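Local coordinates for extracellular solute-binding protein, family 1 (Bifidobacterium longum subsp. infantis ATCC 15697, PDB 3QUF), which probably binds an extracellular solute, perhaps a sugar, and delivers it for uptake into the cell, at residues Ile115-Thr118 / Asn119-Leu122; Ser196-Glu200 / Gln201-Gly205; Asp356-Asp359 / Asn360-Gln364. All blocks are in the same frame, centred on the assembly; numbering follows the deposited sequence.

Contacts 1, 2 and 3 follow one another along the chain, and their centres lie 15 to 16 Å apart. Contact 1 is in the loop between helix 94-100 and strand 124-125. Contact 2 closes the end of helix 188-199, and contact 3 the end of helix 355-362. Contacts 1 and 2 touch by packing, with T118 CG2 3.7 Å from S204 OG. Contacts 1 and 3 do not touch, but N119 and F362 both reach L342, and D116 bonds to N365, just after contact 3. F362 packs on strands 135-144 and 295-305 of the large mixed sheet. Loops and helix ends far apart in sequence thus gather in one region of this binding-protein fold, though only contacts 1 and 2 touch.

Contact 1: Ile115-Thr118 / Asn119-Leu122; sequences IDDT and NFAL
I115 and F120 make the apolar part of a run of overlapping type I-like beta turns, not a regular helix, in the loop before strand 124-125. Their side chains cross at about a right angle. I115 CG2 lies 3.8 Å from F120 CE2, well off the ring plane, beside the CE2-CZ side, and I115 CB is nearly as close to CZ. I115 CG2, placed opposite the backbone N, is the branch that comes against F120. The ring edge faces backbone: I115 O is 3.6 Å from F120 CE2, and D117 O lies near the ring plane too. With F120 replaced by an alanine, I115 CB and CG2 would probably lose their apolar partner and a gap would open beside the turns.

The backbone bonds each join residues three apart. N119 N donates to D116 O at 3.0 Å. F120 N donates to D117 O at 3.0 Å, nearly straight at 165°. A121 N to T118 O is weak. In the first two, the donor sits above the carbonyl plane.

Among the side chains, N119 ND2 adds a weak second bond to D116 O at 3.3 Å. CG of N119 is beside its own backbone N (chi1 -64°), which turns the amide back over the start of the first turn. The carboxylate of D116 leads away and bonds to N365. One water accepts from T118 OG1 and donates to N119 OD1 at 2.8 Å. A second water donates to T118 O and accepts from L122 N.

The amide of N119 is therefore held by water at OD1 and only weakly by D116 O at ND2, which may limit its rotation. The turns join a buried aromatic side to a hydrated polar one.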
# COMPACT_ATOMS: atom_id res chain seq x y z
N ILE A 115 0.53 -0.96 -17.68
CA ILE A 115 0.79 -0.72 -16.28
C ILE A 115 1.91 0.29 -16.17
O ILE A 115 3.00 0.10 -16.73
CB ILE A 115 1.23 -2.04 -15.58
CG1 ILE A 115 0.15 -3.11 -15.75
CG2 ILE A 115 1.60 -1.80 -14.09
CD1 ILE A 115 0.58 -4.52 -15.43
N ASP A 116 1.67 1.39 -15.47
CA ASP A 116 2.66 2.47 -15.45
C ASP A 116 3.99 1.99 -14.85
O ASP A 116 4.05 1.21 -13.93
CB ASP A 116 2.11 3.69 -14.68
CG ASP A 116 0.98 4.44 -15.42
OD1 ASP A 116 0.75 4.18 -16.64
OD2 ASP A 116 0.33 5.32 -14.80
N ASP A 117 5.09 2.50 -15.43
CA ASP A 117 6.43 2.01 -15.06
C ASP A 117 6.78 2.15 -13.56
O ASP A 117 7.53 1.35 -13.01
CB ASP A 117 7.45 2.70 -15.93
CG ASP A 117 7.47 2.14 -17.36
OD1 ASP A 117 6.83 1.10 -17.64
OD2 ASP A 117 8.19 2.74 -18.20
N THR A 118 6.25 3.16 -12.88
CA THR A 118 6.50 3.34 -11.45
C THR A 118 6.02 2.18 -10.62
O THR A 118 6.53 1.94 -9.51
CB THR A 118 5.82 4.61 -10.92
OG1 THR A 118 4.47 4.69 -11.41
CG2 THR A 118 6.58 5.86 -11.40
N ASN A 119 5.05 1.42 -11.15
CA ASN A 119 4.54 0.25 -10.43
C ASN A 119 5.50 -0.95 -10.38
O ASN A 119 5.26 -1.93 -9.65
CB ASN A 119 3.21 -0.18 -11.00
CG ASN A 119 2.16 0.86 -10.81
OD1 ASN A 119 1.94 1.32 -9.68
ND2 ASN A 119 1.51 1.27 -11.90
N PHE A 120 6.58 -0.88 -11.16
CA PHE A 120 7.53 -2.00 -11.19
C PHE A 120 8.71 -1.81 -10.26
O PHE A 120 9.49 -2.73 -10.08
CB PHE A 120 7.99 -2.28 -12.61
CG PHE A 120 6.87 -2.74 -13.50
CD1 PHE A 120 6.42 -4.05 -13.44
CD2 PHE A 120 6.23 -1.89 -14.35
CE1 PHE A 120 5.38 -4.46 -14.26
CE2 PHE A 120 5.16 -2.32 -15.15
CZ PHE A 120 4.77 -3.59 -15.09
N ALA A 121 8.85 -0.63 -9.65
CA ALA A 121 10.04 -0.39 -8.84
C ALA A 121 10.21 -1.41 -7.72
O ALA A 121 11.33 -1.83 -7.45
CB ALA A 121 9.96 1.02 -8.23
N LEU A 122 9.11 -1.78 -7.07
CA LEU A 122 9.18 -2.75 -5.98
C LEU A 122 9.50 -4.18 -6.48
O LEU A 122 9.77 -5.09 -5.67
CB LEU A 122 7.89 -2.78 -5.18
CG LEU A 122 7.50 -1.49 -4.43
CD1 LEU A 122 6.16 -1.67 -3.72
CD2 LEU A 122 8.63 -1.10 -3.41
O HOH W 1 2.55 4.00 -9.57
O HOH W 2 6.77 0.36 -7.18

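Contact 2: Ser196-Glu200 / Gln201-Gly205; sequences SYYGE and QGKSG
Q201 folds back over Y197 and Y198 at the end of helix 188-199. Its CB lies 3.3 Å from Y198 O. CG comes next, 3.4 Å from Y197 O. The chain is extended beyond CG (chi2 178°), which carries the amide over the last helical turn. At the tip, NE2 donates to Y197 O at 3.0 Å, nearly straight at 168°. The acceptor lies in the amide plane of Q201, but the donor stands above the carbonyl plane of Y197. The same NE2 sits 3.6 Å above one face of the Y197 ring, offset toward the rim near CE2. Ring and amide planes are 75° apart, so the amide stands steeply on the ring. The Y198 side chain runs alongside that of Q201, pointing the same way.

The backbone forms a Schellman motif. K203 N reaches Y198 O, and G202 N donates to G199 O at 2.9 Å. G202 has positive phi, where a CB would press against the carbonyl O of Q201. Beyond it, K203 returns to the helix: its CD is 3.7 Å from Y198 CD1, and its NZ goes on to a salt bridge with D210. The hydroxyls of Y197 and Y198 bond to D221 and D208.

Y197 O, near the end of the helix, thus gains a side-chain donor. Y198 O takes K203 N and, weakly, Q201 N. With G199 O bonded to G202 N, these three carbonyls are satisfied within the cap itself, while E200 O is met by K289.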
# COMPACT_ATOMS: atom_id res chain seq x y z
N SER A 196 4.12 13.20 0.44
CA SER A 196 4.10 14.58 -0.07
C SER A 196 5.46 15.22 -0.00
O SER A 196 5.88 15.91 -0.94
CB SER A 196 3.10 15.38 0.72
OG SER A 196 3.08 16.77 0.38
N TYR A 197 6.15 15.07 1.12
CA TYR A 197 7.52 15.56 1.26
C TYR A 197 8.39 15.19 0.08
O TYR A 197 9.12 16.03 -0.43
CB TYR A 197 8.16 15.07 2.58
CG TYR A 197 9.65 15.27 2.70
CD1 TYR A 197 10.17 16.46 3.18
CD2 TYR A 197 10.53 14.25 2.37
CE1 TYR A 197 11.51 16.65 3.30
CE2 TYR A 197 11.91 14.43 2.52
CZ TYR A 197 12.37 15.64 2.98
OH TYR A 197 13.74 15.83 3.11
N TYR A 198 8.29 13.94 -0.35
CA TYR A 198 9.03 13.46 -1.49
C TYR A 198 8.42 13.87 -2.82
O TYR A 198 9.15 14.29 -3.75
CB TYR A 198 9.11 11.94 -1.42
CG TYR A 198 10.00 11.34 -0.37
CD1 TYR A 198 11.34 11.75 -0.23
CD2 TYR A 198 9.55 10.29 0.42
CE1 TYR A 198 12.19 11.13 0.66
CE2 TYR A 198 10.42 9.67 1.32
CZ TYR A 198 11.74 10.07 1.41
OH TYR A 198 12.61 9.43 2.30
N GLY A 199 7.10 13.77 -2.93
CA GLY A 199 6.42 14.01 -4.20
C GLY A 199 6.55 15.47 -4.61
O GLY A 199 6.66 15.77 -5.81
N GLU A 200 6.57 16.36 -3.63
CA GLU A 200 6.72 17.79 -3.91
C GLU A 200 8.07 18.11 -4.52
O GLU A 200 8.20 19.14 -5.20
CB GLU A 200 6.49 18.62 -2.64
CG GLU A 200 5.02 18.63 -2.14
CD GLU A 200 4.82 19.40 -0.87
OE1 GLU A 200 5.83 19.86 -0.28
OE2 GLU A 200 3.65 19.62 -0.48
N GLN A 201 9.06 17.26 -4.26
CA GLN A 201 10.37 17.36 -4.88
C GLN A 201 10.46 16.72 -6.26
O GLN A 201 11.54 16.69 -6.84
CB GLN A 201 11.41 16.67 -4.02
CG GLN A 201 11.50 17.17 -2.62
CD GLN A 201 12.52 16.38 -1.84
OE1 GLN A 201 13.72 16.40 -2.17
NE2 GLN A 201 12.08 15.73 -0.80
N GLY A 202 9.36 16.16 -6.77
CA GLY A 202 9.35 15.50 -8.09
C GLY A 202 9.58 14.00 -8.06
O GLY A 202 9.65 13.33 -9.12
N LYS A 203 9.65 13.43 -6.87
CA LYS A 203 9.85 11.99 -6.76
C LYS A 203 8.57 11.21 -7.05
O LYS A 203 7.48 11.74 -6.90
CB LYS A 203 10.43 11.60 -5.38
CG LYS A 203 11.84 12.17 -5.11
CD LYS A 203 12.35 11.71 -3.74
CE LYS A 203 13.87 11.95 -3.51
NZ LYS A 203 14.75 11.08 -4.42
N SER A 204 8.73 9.98 -7.53
CA SER A 204 7.61 9.08 -7.86
C SER A 204 8.02 7.64 -7.58
O SER A 204 9.21 7.38 -7.32
CB SER A 204 7.18 9.23 -9.32
OG SER A 204 8.25 8.93 -10.23
N GLY A 205 7.05 6.72 -7.57
CA GLY A 205 7.37 5.30 -7.40
C GLY A 205 7.81 4.99 -5.98
O GLY A 205 7.08 5.31 -5.03

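Contact 3: Asp356-Asp359 / Asn360-Gln364; sequences DVVD and NYFKQ
D356 and N360 meet one turn apart near the end of helix 355-362, which widens into a pi-type turn at 360-362. The two side chains cross at about a right angle, with carboxylate and amide planes 61° apart. N360 ND2 donates to D356 OD1 at 2.8 Å and 173°, on the anti lone pair. CG of D356 is anti to its backbone N (chi1 -179°), which swings the carboxylate toward N360 and Y361. The D356 and Y361 side chains cross obliquely, and the carboxylate and ring planes are nearly perpendicular. D356 O lies at the ring edge, 3.6 Å from CD2. One water joins D356 OD2 to Y361 OH.

In the wide turn, F362 N bonds to V357 O at 2.9 Å and K363 N to V358 O at 2.8 Å, each spanning five residues. F362 leads away from the turn to I295, A136 and V138 of the large sheet. D359 and K363 run side by side, but their charged ends do not pair; D359 OD2 forms a salt bridge with K355. Q364 NE2 bonds weakly to D359 O, and a water donates to that same oxygen at 2.6 Å.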
# COMPACT_ATOMS: atom_id res chain seq x y z
N ASP A 356 -12.77 11.44 -6.35
CA ASP A 356 -11.58 12.36 -6.26
C ASP A 356 -10.31 11.58 -5.97
O ASP A 356 -9.31 11.68 -6.71
CB ASP A 356 -11.82 13.47 -5.21
CG ASP A 356 -10.61 14.49 -5.07
OD1 ASP A 356 -10.02 14.94 -6.09
OD2 ASP A 356 -10.28 14.87 -3.91
N VAL A 357 -10.33 10.80 -4.91
CA VAL A 357 -9.12 10.09 -4.52
C VAL A 357 -8.66 9.11 -5.61
O VAL A 357 -7.48 8.99 -5.89
CB VAL A 357 -9.19 9.48 -3.09
CG1 VAL A 357 -9.26 10.60 -2.06
CG2 VAL A 357 -10.32 8.55 -2.91
N VAL A 358 -9.60 8.44 -6.26
CA VAL A 358 -9.23 7.53 -7.33
C VAL A 358 -8.77 8.26 -8.58
O VAL A 358 -7.69 7.98 -9.11
CB VAL A 358 -10.34 6.54 -7.63
CG1 VAL A 358 -10.04 5.69 -8.87
CG2 VAL A 358 -10.51 5.64 -6.37
N ASP A 359 -9.59 9.19 -9.09
CA ASP A 359 -9.25 9.83 -10.35
C ASP A 359 -8.07 10.79 -10.27
O ASP A 359 -7.30 10.88 -11.22
CB ASP A 359 -10.43 10.61 -10.91
CG ASP A 359 -11.52 9.71 -11.46
OD1 ASP A 359 -11.39 8.45 -11.47
OD2 ASP A 359 -12.54 10.30 -11.85
N ASN A 360 -7.94 11.52 -9.17
CA ASN A 360 -6.97 12.59 -9.09
C ASN A 360 -5.69 12.23 -8.34
O ASN A 360 -4.72 12.99 -8.37
CB ASN A 360 -7.62 13.84 -8.55
CG ASN A 360 -8.74 14.32 -9.45
OD1 ASN A 360 -8.61 14.29 -10.68
ND2 ASN A 360 -9.87 14.68 -8.85
N TYR A 361 -5.68 11.07 -7.66
CA TYR A 361 -4.52 10.63 -6.91
C TYR A 361 -4.11 9.24 -7.34
O TYR A 361 -2.98 9.07 -7.79
CB TYR A 361 -4.73 10.79 -5.36
CG TYR A 361 -4.99 12.22 -5.06
CD1 TYR A 361 -3.93 13.12 -4.86
CD2 TYR A 361 -6.29 12.73 -5.11
CE1 TYR A 361 -4.18 14.46 -4.66
CE2 TYR A 361 -6.54 14.09 -4.91
CZ TYR A 361 -5.47 14.94 -4.73
OH TYR A 361 -5.71 16.29 -4.55
N PHE A 362 -4.96 8.24 -7.19
CA PHE A 362 -4.57 6.88 -7.57
C PHE A 362 -4.20 6.80 -9.06
O PHE A 362 -3.12 6.32 -9.42
CB PHE A 362 -5.67 5.87 -7.23
CG PHE A 362 -5.36 4.48 -7.69
CD1 PHE A 362 -4.37 3.75 -7.11
CD2 PHE A 362 -6.07 3.93 -8.75
CE1 PHE A 362 -4.06 2.48 -7.58
CE2 PHE A 362 -5.76 2.66 -9.22
CZ PHE A 362 -4.76 1.95 -8.61
N LYS A 363 -5.07 7.29 -9.92
CA LYS A 363 -4.79 7.25 -11.36
C LYS A 363 -3.65 8.17 -11.80
O LYS A 363 -3.14 8.02 -12.89
CB LYS A 363 -6.06 7.52 -12.14
CG LYS A 363 -7.06 6.33 -12.01
CD LYS A 363 -8.28 6.50 -12.94
CE LYS A 363 -8.24 5.53 -14.13
NZ LYS A 363 -7.16 5.89 -15.11
N GLN A 364 -3.27 9.10 -10.95
CA GLN A 364 -2.14 10.00 -11.19
C GLN A 364 -0.84 9.54 -10.50
O GLN A 364 0.13 10.30 -10.47
CB GLN A 364 -2.50 11.40 -10.72
CG GLN A 364 -3.76 11.94 -11.35
CD GLN A 364 -3.72 11.93 -12.85
OE1 GLN A 364 -2.68 12.21 -13.44
NE2 GLN A 364 -4.84 11.59 -13.48
O HOH W 3 -8.33 16.85 -3.45
O HOH W 4 -7.70 10.52 -13.76